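Local coordinates for protein serine protease MT3772 (Mycobacterium tuberculosis, PDB 3K6Y) that cleaves proteins as a membrane-anchored serine endopeptidase and probably supports bacterial resistance to oxidative and acid stress, at residues I22-P27 against T173-V178; V96-P101 against L221-A226; L134-P137 against N141-A144. All coordinates share one frame; numbering follows the deposited sequence.

In the fold
The chain is the protease part of a longer membrane protein and folds as the two six-stranded antiparallel barrels of the chymotrypsin-like class. Its N-terminal arm, residues 22-27, runs over the second barrel and meets strand 167-175 in contact 1, closing a loop of 145 residues. Further on, strand 90-100 of the first barrel meets the loop after helix 214-218 in contact 2; since 221-226 follows 173-178, contacts 1 and 2 cross along the chain. Contact 3, the hairpin of strands 130-135 and 143-157, nests inside both loops. Contacts 1 and 3 reach the same barrel, whereas contact 2 lies about 31 Å from contact 1, centre to centre.

Contact 1 (I22-P27 against T173-V178); sequences IPVASP and TIRADV
Arg-175 reaches out from strand 167-175, in the second beta-barrel of this chymotrypsin-like fold, to grip the extended N-terminal arm at Val-24 through Pro-27. Its NH1 donates to the carbonyl O of Val-24 at 2.8 Å, with an N-H...O angle of 150°; the oxygen lies in the guanidinium plane, and the donor lies in the carbonyl plane. The side chain is stretched out, with CG anti to the backbone N (chi1 -177°) and an extended run on to NE, which carries the guanidinium across to the arm. Val-24 slides past this chain in the opposite direction, its CG2 coming to 3.6 Å from Arg-175 CB. Ser-26 OG lies over one guanidinium face, offset toward its rim, 3.0 Å from Arg-175 NH2 but at an angle too poor for a hydrogen bond. The Pro-27 ring crosses the arginine at about a right angle, its CG 3.4 Å from Arg-175 O. Farther out, Glu-207 forms a salt bridge with Arg-175 NE, and Arg-148 of the adjacent strand 143-157 binds the carbonyls of Ala-25 and Ser-26. At the start of the arm a water accepts a hydrogen bond from Ile-22 N at 3.3 Å and is hydrogen-bonded to Thr-173 OG1 at 2.8 Å.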
# COMPACT_ATOMS: atom_id res chain seq x y z
N ILE A 22 5.18 -8.09 -32.50
CA ILE A 22 6.00 -8.60 -33.60
C ILE A 22 5.82 -10.11 -33.74
O ILE A 22 6.03 -10.85 -32.77
CB ILE A 22 7.49 -8.24 -33.44
CG1 ILE A 22 7.71 -6.73 -33.56
CG2 ILE A 22 8.33 -8.98 -34.48
CD1 ILE A 22 9.17 -6.33 -33.57
N PRO A 23 5.42 -10.58 -34.94
CA PRO A 23 5.34 -12.01 -35.14
C PRO A 23 6.73 -12.64 -35.12
O PRO A 23 7.68 -12.09 -35.71
CB PRO A 23 4.74 -12.15 -36.55
CG PRO A 23 4.25 -10.84 -36.91
CD PRO A 23 5.02 -9.83 -36.14
N VAL A 24 6.86 -13.76 -34.41
CA VAL A 24 8.11 -14.51 -34.39
C VAL A 24 7.79 -15.99 -34.41
O VAL A 24 6.67 -16.40 -34.12
CB VAL A 24 8.98 -14.19 -33.13
CG1 VAL A 24 9.37 -12.74 -33.09
CG2 VAL A 24 8.28 -14.64 -31.81
N ALA A 25 8.80 -16.80 -34.74
CA ALA A 25 8.61 -18.25 -34.78
C ALA A 25 8.23 -18.85 -33.43
O ALA A 25 8.54 -18.28 -32.38
CB ALA A 25 9.86 -18.92 -35.32
N SER A 26 7.58 -20.01 -33.44
CA SER A 26 7.25 -20.71 -32.21
C SER A 26 8.52 -20.95 -31.40
O SER A 26 9.60 -21.18 -31.97
CB SER A 26 6.58 -22.06 -32.49
OG SER A 26 5.30 -21.87 -33.06
N PRO A 27 8.41 -20.88 -30.06
CA PRO A 27 9.57 -21.15 -29.22
C PRO A 27 10.08 -22.57 -29.41
O PRO A 27 9.29 -23.49 -29.69
CB PRO A 27 9.04 -20.98 -27.79
CG PRO A 27 7.79 -20.19 -27.95
CD PRO A 27 7.21 -20.53 -29.27
N THR A 173 7.98 -7.91 -24.97
CA THR A 173 6.96 -8.88 -25.32
C THR A 173 7.64 -10.15 -25.78
O THR A 173 8.67 -10.08 -26.47
CB THR A 173 6.03 -8.35 -26.41
OG1 THR A 173 6.82 -7.91 -27.52
CG2 THR A 173 5.22 -7.18 -25.87
N ILE A 174 7.09 -11.29 -25.40
CA ILE A 174 7.67 -12.58 -25.74
C ILE A 174 6.57 -13.45 -26.32
O ILE A 174 5.37 -13.23 -26.05
CB ILE A 174 8.35 -13.28 -24.52
CG1 ILE A 174 7.33 -13.61 -23.43
CG2 ILE A 174 9.51 -12.43 -24.01
CD1 ILE A 174 7.93 -14.38 -22.26
N ARG A 175 6.97 -14.41 -27.15
CA ARG A 175 6.09 -15.46 -27.54
C ARG A 175 6.30 -16.61 -26.56
O ARG A 175 7.40 -17.17 -26.48
CB ARG A 175 6.36 -15.91 -28.98
CG ARG A 175 5.39 -16.98 -29.40
CD ARG A 175 5.44 -17.29 -30.87
NE ARG A 175 4.47 -18.35 -31.14
CZ ARG A 175 4.13 -18.77 -32.35
NH1 ARG A 175 4.69 -18.26 -33.43
NH2 ARG A 175 3.22 -19.73 -32.45
N ALA A 176 5.27 -16.92 -25.78
CA ALA A 176 5.32 -17.97 -24.76
C ALA A 176 3.94 -18.20 -24.18
O ALA A 176 3.08 -17.33 -24.29
CB ALA A 176 6.25 -17.54 -23.61
N ASP A 177 3.75 -19.34 -23.54
CA ASP A 177 2.55 -19.61 -22.77
C ASP A 177 2.85 -19.37 -21.29
O ASP A 177 3.22 -20.31 -20.58
CB ASP A 177 2.07 -21.05 -22.98
CG ASP A 177 0.79 -21.36 -22.23
N VAL A 178 2.71 -18.12 -20.86
CA VAL A 178 2.96 -17.76 -19.45
C VAL A 178 1.76 -18.21 -18.62
O VAL A 178 0.60 -18.03 -19.03
CB VAL A 178 3.22 -16.24 -19.30
CG1 VAL A 178 3.42 -15.85 -17.82
CG2 VAL A 178 4.43 -15.82 -20.13
O HOH W 1 5.55 -6.57 -29.62

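Contact 2 (V96-P101 against L221-A226); sequences VVSYDP and LAKIGA
A classic beta bulge in strand 90-100 of the first barrel, where Val-97 and Ser-98 both pair with Ile-107 of strand 105-109, meets the C-terminal loop at Lys-223 and Ala-226. The two loop residues are the ends of a type I beta turn, closed by the bond from Ala-226 N to Lys-223 O at 3.0 Å, and both direct their CB atoms at the strand. Ala-226 is set against Val-97: its CB lies 3.9 Å from Val-97 CB and 3.5 Å from the carbonyl O of Val-97. The valine methyls turn to the backbone of the same alanine, with Val-97 CG2 at 3.6 Å from Ala-226 O. Lys-223 packs alongside Ser-98 with the aliphatic part of its side chain. With CG anti to the backbone N (chi1 -162°) and the rest of the chain extended, the lysine runs past the serine, so that its CD comes to 3.9 Å from Ser-98 OG. Beyond that point CE comes within 3.4 Å of Val-97 O, and the amino group passes on to a water. This water accepts from Lys-223 NZ at 3.0 Å and also from Tyr-99 N, thereby linking the lysine amino group to the strand backbone beyond the bulge. The direct contact is one of van der Waals touches, several of them between carbon and a backbone or hydroxyl oxygen, with the polar link supplied by solvent. Around it, Arg-69 binds the carbonyl O of Ile-224, and Asp-100 receives Gln-220 at one carboxylate oxygen and the amides of Ser-102 and Val-103 at the other. The segment after helix 214-218 thus lies back against the N-terminal barrel, as in chymotrypsin-like proteases, where the C-terminal part of the chain returns to the first barrel.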
# COMPACT_ATOMS: atom_id res chain seq x y z
N VAL A 96 9.56 -8.14 3.43
CA VAL A 96 9.48 -7.27 2.25
C VAL A 96 10.21 -5.96 2.61
O VAL A 96 9.74 -5.19 3.44
CB VAL A 96 8.01 -6.97 1.88
CG1 VAL A 96 7.97 -6.11 0.65
CG2 VAL A 96 7.23 -8.27 1.66
N VAL A 97 11.37 -5.72 2.00
CA VAL A 97 12.16 -4.54 2.33
C VAL A 97 12.12 -3.45 1.28
O VAL A 97 12.53 -2.32 1.54
CB VAL A 97 13.64 -4.90 2.69
CG1 VAL A 97 13.66 -5.82 3.89
CG2 VAL A 97 14.38 -5.52 1.50
N SER A 98 11.61 -3.78 0.09
CA SER A 98 11.35 -2.78 -0.94
C SER A 98 10.11 -3.24 -1.68
O SER A 98 9.93 -4.43 -1.95
CB SER A 98 12.55 -2.64 -1.88
OG SER A 98 12.30 -1.72 -2.92
N TYR A 99 9.24 -2.29 -2.00
CA TYR A 99 7.96 -2.59 -2.60
C TYR A 99 7.59 -1.40 -3.47
O TYR A 99 7.42 -0.28 -2.96
CB TYR A 99 6.91 -2.85 -1.51
CG TYR A 99 5.53 -3.18 -2.04
CD1 TYR A 99 5.16 -4.49 -2.35
CD2 TYR A 99 4.60 -2.17 -2.23
CE1 TYR A 99 3.89 -4.77 -2.83
CE2 TYR A 99 3.33 -2.45 -2.72
CZ TYR A 99 3.00 -3.74 -3.02
OH TYR A 99 1.74 -4.00 -3.50
N ASP A 100 7.44 -1.62 -4.77
CA ASP A 100 7.16 -0.55 -5.72
C ASP A 100 6.03 -1.01 -6.65
O ASP A 100 6.23 -1.81 -7.55
CB ASP A 100 8.42 -0.21 -6.53
CG ASP A 100 8.22 0.98 -7.46
OD1 ASP A 100 7.08 1.19 -7.93
OD2 ASP A 100 9.22 1.68 -7.73
N PRO A 101 4.81 -0.52 -6.41
CA PRO A 101 3.65 -0.96 -7.17
C PRO A 101 3.54 -0.29 -8.53
O PRO A 101 2.64 -0.66 -9.30
CB PRO A 101 2.50 -0.55 -6.26
CG PRO A 101 2.98 0.68 -5.59
CD PRO A 101 4.45 0.43 -5.33
N LEU A 221 17.26 -1.78 -7.25
CA LEU A 221 18.42 -2.28 -6.53
C LEU A 221 19.05 -1.25 -5.63
O LEU A 221 19.78 -1.62 -4.72
CB LEU A 221 19.43 -2.80 -7.52
CG LEU A 221 18.90 -3.89 -8.43
CD1 LEU A 221 19.92 -4.20 -9.54
CD2 LEU A 221 18.51 -5.15 -7.68
N ALA A 222 18.77 0.04 -5.86
CA ALA A 222 19.23 1.07 -4.92
C ALA A 222 18.75 0.89 -3.50
O ALA A 222 19.36 1.43 -2.59
CB ALA A 222 18.89 2.47 -5.42
N LYS A 223 17.67 0.11 -3.31
CA LYS A 223 17.13 -0.14 -1.99
C LYS A 223 17.47 -1.52 -1.50
O LYS A 223 16.93 -1.94 -0.51
CB LYS A 223 15.60 0.05 -1.95
CG LYS A 223 15.05 0.23 -0.54
CD LYS A 223 13.71 0.97 -0.54
CE LYS A 223 13.11 0.97 0.86
NZ LYS A 223 11.84 1.77 0.91
N ILE A 224 18.42 -2.22 -2.15
CA ILE A 224 18.69 -3.61 -1.76
C ILE A 224 19.27 -3.71 -0.35
O ILE A 224 19.16 -4.75 0.30
CB ILE A 224 19.60 -4.32 -2.78
CG1 ILE A 224 19.52 -5.84 -2.61
CG2 ILE A 224 21.06 -3.79 -2.70
CD1 ILE A 224 20.28 -6.58 -3.72
N GLY A 225 19.85 -2.63 0.16
CA GLY A 225 20.43 -2.64 1.49
C GLY A 225 19.42 -2.43 2.59
O GLY A 225 19.79 -2.44 3.76
N ALA A 226 18.15 -2.23 2.24
CA ALA A 226 17.12 -2.09 3.24
C ALA A 226 16.94 -3.36 4.07
O ALA A 226 17.16 -4.49 3.61
CB ALA A 226 15.83 -1.72 2.59
O HOH W 2 10.04 0.38 -0.99

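Contact 3 (L134-P137 against N141-A144); sequences LGYP and NFTA
Gly-135 and Thr-143 form an antiparallel hydrogen-bonded pair, Gly-135 N donating to Thr-143 O at 3.1 Å and Thr-143 N to Gly-135 O at 2.8 Å, the second with a C=O...N angle of 171°. Leu-134 and Ala-144 are the adjoining non-hydrogen-bonded pair, and on their face of the sheet Leu-134 CD2 touches Ala-144 CB at 3.8 Å. Phe-142, with CG anti to the backbone N (chi1 176°), swings its ring to that methyl, CZ foremost. This is the hairpin joining strands 130-135 and 143-157, the first two strands of the second barrel in this chymotrypsin-like protease; Gly-135 lies about 9 Å from the side chain of Ser-183, the probable charge-relay serine. At its turn the rings of Phe-142 and Tyr-136 make a T-shaped stack, the edge of the phenylalanine toward the face of the tyrosine, with planes at 68° and centroids 5.7 Å apart. Tyr-136 OH is hydrogen-bonded to Val-44 O in the first barrel, and Val-37 of helix 35-40 packs on Phe-142. Pro-137 lays its CD 3.5 Å from Thr-143 OG1, while a water donates to the carbonyl oxygens of both Pro-137 and Asn-141, each at 2.8 Å.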
# COMPACT_ATOMS: atom_id res chain seq x y z
N LEU A 134 11.23 -19.09 -16.28
CA LEU A 134 11.38 -20.06 -15.20
C LEU A 134 10.45 -19.71 -14.05
O LEU A 134 10.46 -18.58 -13.57
CB LEU A 134 12.83 -20.09 -14.69
CG LEU A 134 13.90 -20.31 -15.75
CD1 LEU A 134 15.26 -20.31 -15.07
CD2 LEU A 134 13.67 -21.62 -16.49
N GLY A 135 9.68 -20.69 -13.57
CA GLY A 135 8.78 -20.38 -12.47
C GLY A 135 8.00 -21.56 -11.97
O GLY A 135 8.33 -22.72 -12.27
N TYR A 136 6.98 -21.26 -11.18
CA TYR A 136 6.20 -22.28 -10.48
C TYR A 136 4.71 -22.14 -10.80
O TYR A 136 3.93 -21.66 -9.96
CB TYR A 136 6.44 -22.18 -8.98
CG TYR A 136 7.86 -22.50 -8.59
CD1 TYR A 136 8.23 -23.79 -8.21
CD2 TYR A 136 8.85 -21.51 -8.58
CE1 TYR A 136 9.54 -24.10 -7.84
CE2 TYR A 136 10.15 -21.81 -8.26
CZ TYR A 136 10.49 -23.08 -7.87
OH TYR A 136 11.79 -23.37 -7.52
N PRO A 137 4.30 -22.56 -12.01
CA PRO A 137 2.88 -22.48 -12.38
C PRO A 137 1.99 -23.17 -11.35
O PRO A 137 2.30 -24.26 -10.88
CB PRO A 137 2.82 -23.27 -13.69
CG PRO A 137 4.19 -23.19 -14.27
CD PRO A 137 5.14 -23.14 -13.08
N ASN A 141 5.22 -27.56 -9.20
CA ASN A 141 6.61 -27.85 -9.46
C ASN A 141 7.28 -26.82 -10.34
O ASN A 141 6.64 -26.20 -11.19
CB ASN A 141 6.74 -29.24 -10.11
CG ASN A 141 6.46 -30.38 -9.15
OD1 ASN A 141 6.47 -30.20 -7.92
ND2 ASN A 141 6.23 -31.57 -9.69
N PHE A 142 8.58 -26.67 -10.15
CA PHE A 142 9.39 -25.84 -11.03
C PHE A 142 9.19 -26.23 -12.49
O PHE A 142 9.21 -27.43 -12.81
CB PHE A 142 10.88 -25.98 -10.64
CG PHE A 142 11.81 -25.23 -11.55
CD1 PHE A 142 12.45 -25.90 -12.59
CD2 PHE A 142 12.04 -23.87 -11.38
CE1 PHE A 142 13.32 -25.23 -13.43
CE2 PHE A 142 12.91 -23.19 -12.23
CZ PHE A 142 13.55 -23.88 -13.25
N THR A 143 9.00 -25.24 -13.36
CA THR A 143 8.73 -25.45 -14.78
C THR A 143 9.49 -24.44 -15.62
O THR A 143 9.46 -23.24 -15.33
CB THR A 143 7.20 -25.31 -15.06
OG1 THR A 143 6.49 -26.22 -14.21
CG2 THR A 143 6.87 -25.55 -16.54
N ALA A 144 10.18 -24.94 -16.64
CA ALA A 144 10.80 -24.09 -17.65
C ALA A 144 9.86 -24.00 -18.83
O ALA A 144 9.44 -25.02 -19.38
CB ALA A 144 12.14 -24.68 -18.09
O HOH W 3 3.93 -26.35 -11.85